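Local coordinates for vacuolar protein sorting 29 (Cryptosporidium parvum, PDB 2A22) that probably serves in vacuolar and endosomal protein sorting as the VPS29 component of retromer, built on a calcineurin-like phosphoesterase fold, at residues G160-A172 with P178-Q190. Residues are numbered along the deposited sequence; the frame is centred on the assembly and turned at random.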
# COMPACT_ATOMS: atom_id res chain seq x y z
N GLY A 160 -10.71 -17.41 -0.27
CA GLY A 160 -9.42 -17.58 -0.96
C GLY A 160 -8.77 -16.34 -1.55
O GLY A 160 -7.74 -16.43 -2.19
N LYS A 161 -9.36 -15.17 -1.32
CA LYS A 161 -8.77 -13.90 -1.77
C LYS A 161 -8.26 -13.12 -0.56
O LYS A 161 -8.80 -13.26 0.55
CB LYS A 161 -9.80 -13.08 -2.58
CG LYS A 161 -10.43 -13.87 -3.76
CD LYS A 161 -9.46 -13.95 -4.94
CE LYS A 161 -9.69 -15.17 -5.83
NZ LYS A 161 -11.13 -15.48 -5.88
N LEU A 162 -7.23 -12.31 -0.76
CA LEU A 162 -6.60 -11.61 0.35
C LEU A 162 -6.80 -10.10 0.22
O LEU A 162 -6.56 -9.53 -0.85
CB LEU A 162 -5.12 -12.00 0.42
CG LEU A 162 -4.24 -11.55 1.58
CD1 LEU A 162 -4.73 -12.10 2.94
CD2 LEU A 162 -2.79 -11.96 1.33
N PHE A 163 -7.27 -9.47 1.31
CA PHE A 163 -7.59 -8.02 1.35
C PHE A 163 -6.70 -7.30 2.35
O PHE A 163 -6.73 -7.60 3.55
CB PHE A 163 -9.06 -7.80 1.71
CG PHE A 163 -10.00 -8.45 0.74
CD1 PHE A 163 -10.50 -7.73 -0.36
CD2 PHE A 163 -10.35 -9.79 0.87
CE1 PHE A 163 -11.35 -8.34 -1.30
CE2 PHE A 163 -11.20 -10.40 -0.06
CZ PHE A 163 -11.69 -9.67 -1.15
N LEU A 164 -5.87 -6.39 1.85
CA LEU A 164 -4.85 -5.72 2.67
C LEU A 164 -5.06 -4.20 2.63
O LEU A 164 -5.43 -3.65 1.58
CB LEU A 164 -3.45 -6.07 2.15
CG LEU A 164 -3.19 -7.58 1.92
CD1 LEU A 164 -1.89 -7.84 1.25
CD2 LEU A 164 -3.21 -8.32 3.26
N ASN A 165 -4.84 -3.55 3.76
CA ASN A 165 -4.82 -2.09 3.84
C ASN A 165 -3.63 -1.78 4.71
O ASN A 165 -3.63 -2.16 5.86
CB ASN A 165 -6.12 -1.53 4.46
CG ASN A 165 -6.16 0.00 4.52
OD1 ASN A 165 -5.13 0.68 4.66
ND2 ASN A 165 -7.39 0.56 4.47
N PRO A 166 -2.59 -1.16 4.12
CA PRO A 166 -1.34 -0.94 4.82
C PRO A 166 -1.42 0.20 5.84
O PRO A 166 -0.46 0.42 6.58
CB PRO A 166 -0.37 -0.60 3.69
CG PRO A 166 -1.19 0.08 2.69
CD PRO A 166 -2.51 -0.68 2.73
N GLY A 167 -2.59 0.86 5.92
CA GLY A 167 -2.78 1.98 6.83
C GLY A 167 -2.07 3.23 6.36
O GLY A 167 -1.65 3.32 5.18
N THR A 168 -1.93 4.20 7.27
CA THR A 168 -1.18 5.44 6.96
C THR A 168 0.28 5.24 7.31
O THR A 168 0.60 4.91 8.45
CB THR A 168 -1.75 6.69 7.72
OG1 THR A 168 -0.81 7.75 7.64
CG2 THR A 168 -2.06 6.38 9.22
N ALA A 169 1.17 5.42 6.34
CA ALA A 169 2.61 5.26 6.58
C ALA A 169 3.17 6.29 7.58
O ALA A 169 4.23 6.07 8.16
CB ALA A 169 3.37 5.41 5.26
N THR A 170 2.54 7.45 7.68
CA THR A 170 3.06 8.58 8.47
C THR A 170 2.36 8.75 9.84
O THR A 170 2.86 9.46 10.71
CB THR A 170 2.94 9.92 7.70
OG1 THR A 170 1.58 10.15 7.29
CG2 THR A 170 3.88 9.93 6.49
N GLY A 171 1.21 8.11 10.00
CA GLY A 171 0.37 8.38 11.16
C GLY A 171 -0.43 9.69 11.05
O GLY A 171 -0.97 10.17 12.05
N ALA A 172 -0.50 10.24 9.85
CA ALA A 172 -1.34 11.40 9.55
C ALA A 172 -2.77 11.13 10.00
O ALA A 172 -3.25 9.98 9.90
CB ALA A 172 -1.31 11.73 8.04
N PRO A 178 -9.18 7.42 14.01
CA PRO A 178 -8.44 8.45 14.73
C PRO A 178 -7.21 7.87 15.46
O PRO A 178 -7.29 6.79 16.05
CB PRO A 178 -9.47 9.01 15.72
CG PRO A 178 -10.51 7.98 15.82
CD PRO A 178 -10.56 7.27 14.51
N ASP A 179 -6.09 8.57 15.38
CA ASP A 179 -4.82 8.11 15.95
C ASP A 179 -4.34 6.69 15.51
O ASP A 179 -3.71 5.95 16.27
CB ASP A 179 -4.85 8.28 17.47
CG ASP A 179 -5.24 9.72 17.89
OD1 ASP A 179 -4.82 10.67 17.20
OD2 ASP A 179 -5.96 9.90 18.89
N ALA A 180 -4.66 6.31 14.27
CA ALA A 180 -4.01 5.16 13.64
C ALA A 180 -2.50 5.39 13.74
O ALA A 180 -2.02 6.52 13.56
CB ALA A 180 -4.43 5.03 12.21
N PRO A 181 -1.75 4.33 14.06
CA PRO A 181 -0.30 4.52 14.15
C PRO A 181 0.30 4.56 12.75
O PRO A 181 -0.39 4.15 11.81
CB PRO A 181 0.16 3.26 14.91
CG PRO A 181 -0.82 2.22 14.52
CD PRO A 181 -2.17 2.95 14.38
N PRO A 182 1.55 5.08 12.60
CA PRO A 182 2.25 4.86 11.31
C PRO A 182 2.40 3.36 11.06
O PRO A 182 2.69 2.59 11.99
CB PRO A 182 3.63 5.53 11.53
CG PRO A 182 3.39 6.54 12.75
CD PRO A 182 2.35 5.84 13.59
N SER A 183 2.16 2.93 9.83
CA SER A 183 2.26 1.50 9.48
C SER A 183 2.53 1.31 7.99
O SER A 183 2.34 2.25 7.20
CB SER A 183 0.99 0.73 9.86
OG SER A 183 -0.15 1.25 9.15
N PHE A 184 2.98 0.10 7.64
CA PHE A 184 3.13 -0.35 6.26
C PHE A 184 3.23 -1.88 6.31
O PHE A 184 3.27 -2.48 7.40
CB PHE A 184 4.35 0.30 5.57
CG PHE A 184 5.69 -0.14 6.16
CD1 PHE A 184 6.35 -1.28 5.68
CD2 PHE A 184 6.28 0.59 7.18
CE1 PHE A 184 7.58 -1.69 6.21
CE2 PHE A 184 7.49 0.20 7.74
CZ PHE A 184 8.16 -0.95 7.24
N MET A 185 3.30 -2.50 5.13
CA MET A 185 3.46 -3.95 5.02
C MET A 185 4.58 -4.30 4.06
O MET A 185 4.83 -3.61 3.07
CB MET A 185 2.17 -4.59 4.53
CG MET A 185 1.02 -4.43 5.49
SD MET A 185 -0.47 -4.98 4.71
CE MET A 185 -1.60 -4.79 6.08
N LEU A 186 5.27 -5.39 4.37
CA LEU A 186 6.20 -5.97 3.42
C LEU A 186 5.72 -7.40 3.19
O LEU A 186 5.53 -8.14 4.14
CB LEU A 186 7.63 -5.89 3.93
CG LEU A 186 8.32 -4.51 3.80
CD1 LEU A 186 9.55 -4.41 4.71
CD2 LEU A 186 8.74 -4.27 2.36
N MET A 187 5.46 -7.74 1.93
CA MET A 187 4.83 -9.01 1.57
C MET A 187 5.81 -9.84 0.74
O MET A 187 6.18 -9.43 -0.39
CB MET A 187 3.53 -8.74 0.75
CG MET A 187 2.76 -10.02 0.32
SD MET A 187 1.19 -9.65 -0.48
CE MET A 187 0.09 -10.04 0.83
N ALA A 188 6.25 -10.97 1.28
CA ALA A 188 7.16 -11.85 0.53
C ALA A 188 6.32 -12.85 -0.24
O ALA A 188 5.50 -13.57 0.35
CB ALA A 188 8.12 -12.59 1.45
N LEU A 189 6.52 -12.89 -1.55
CA LEU A 189 5.89 -13.86 -2.39
C LEU A 189 6.92 -14.85 -2.92
O LEU A 189 7.94 -14.45 -3.52
CB LEU A 189 5.14 -13.16 -3.53
CG LEU A 189 4.06 -12.14 -3.13
CD1 LEU A 189 3.64 -11.35 -4.36
CD2 LEU A 189 2.85 -12.81 -2.50
N GLN A 190 6.67 -16.13 -2.69
CA GLN A 190 7.59 -17.15 -3.16
C GLN A 190 6.79 -18.34 -3.64
O GLN A 190 6.15 -19.01 -2.84
CB GLN A 190 8.60 -17.57 -2.07
CG GLN A 190 9.47 -16.43 -1.62
CD GLN A 190 10.49 -16.80 -0.53
OE1 GLN A 190 10.46 -17.89 0.04
NE2 GLN A 190 11.37 -15.84 -0.21
O HOH W 1 1.06 2.66 4.62
O HOH W 2 -1.98 2.97 10.12
O HOH W 3 -3.49 8.65 12.81
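In the beta sandwich of the calcineurin-like phosphoesterase fold, strand 161-165 of one sheet faces strand 183-190 of the other, and beside them loop 166-172 meets residues 180-183. The two short strands run at 141° to each other, 8.7 Å apart at closest approach, so side chains rather than backbone bonds join them. Leu162 CD2 and Met187 CE meet tip to tip at 3.5 Å; with CG anti to the backbone N and a bend at chi3, the Met187 side chain brings CE to Leu162. Met185, extended beyond CG, brings SD against Leu164 CB and CE to 3.3 Å from Asn165 O. Leu30 and Leu196 also pack on Leu164.

Toward the start of strand 183-190 the two segments draw together and polar contacts take over. Asn165 OD1 accepts from Gly167 N in an Asx turn, its side chain near a cluster of Asp87, His120 and His149 that resembles a vacant metal site. Ser183 N donates to Thr168 O at 2.9 Å, while Ala169 CA returns a CH...O contact to Ser183 O. Thr168 OG1 is hydrogen-bonded to Asp33 O, in the loop after strand 26-31. A water accepts from Thr168 N and donates to Pro181 O and Ser183 OG. With chi1 at 61°, Ser183 OG donates to Pro166 O at 2.7 Å, the donor tilted 24° from the carbonyl plane.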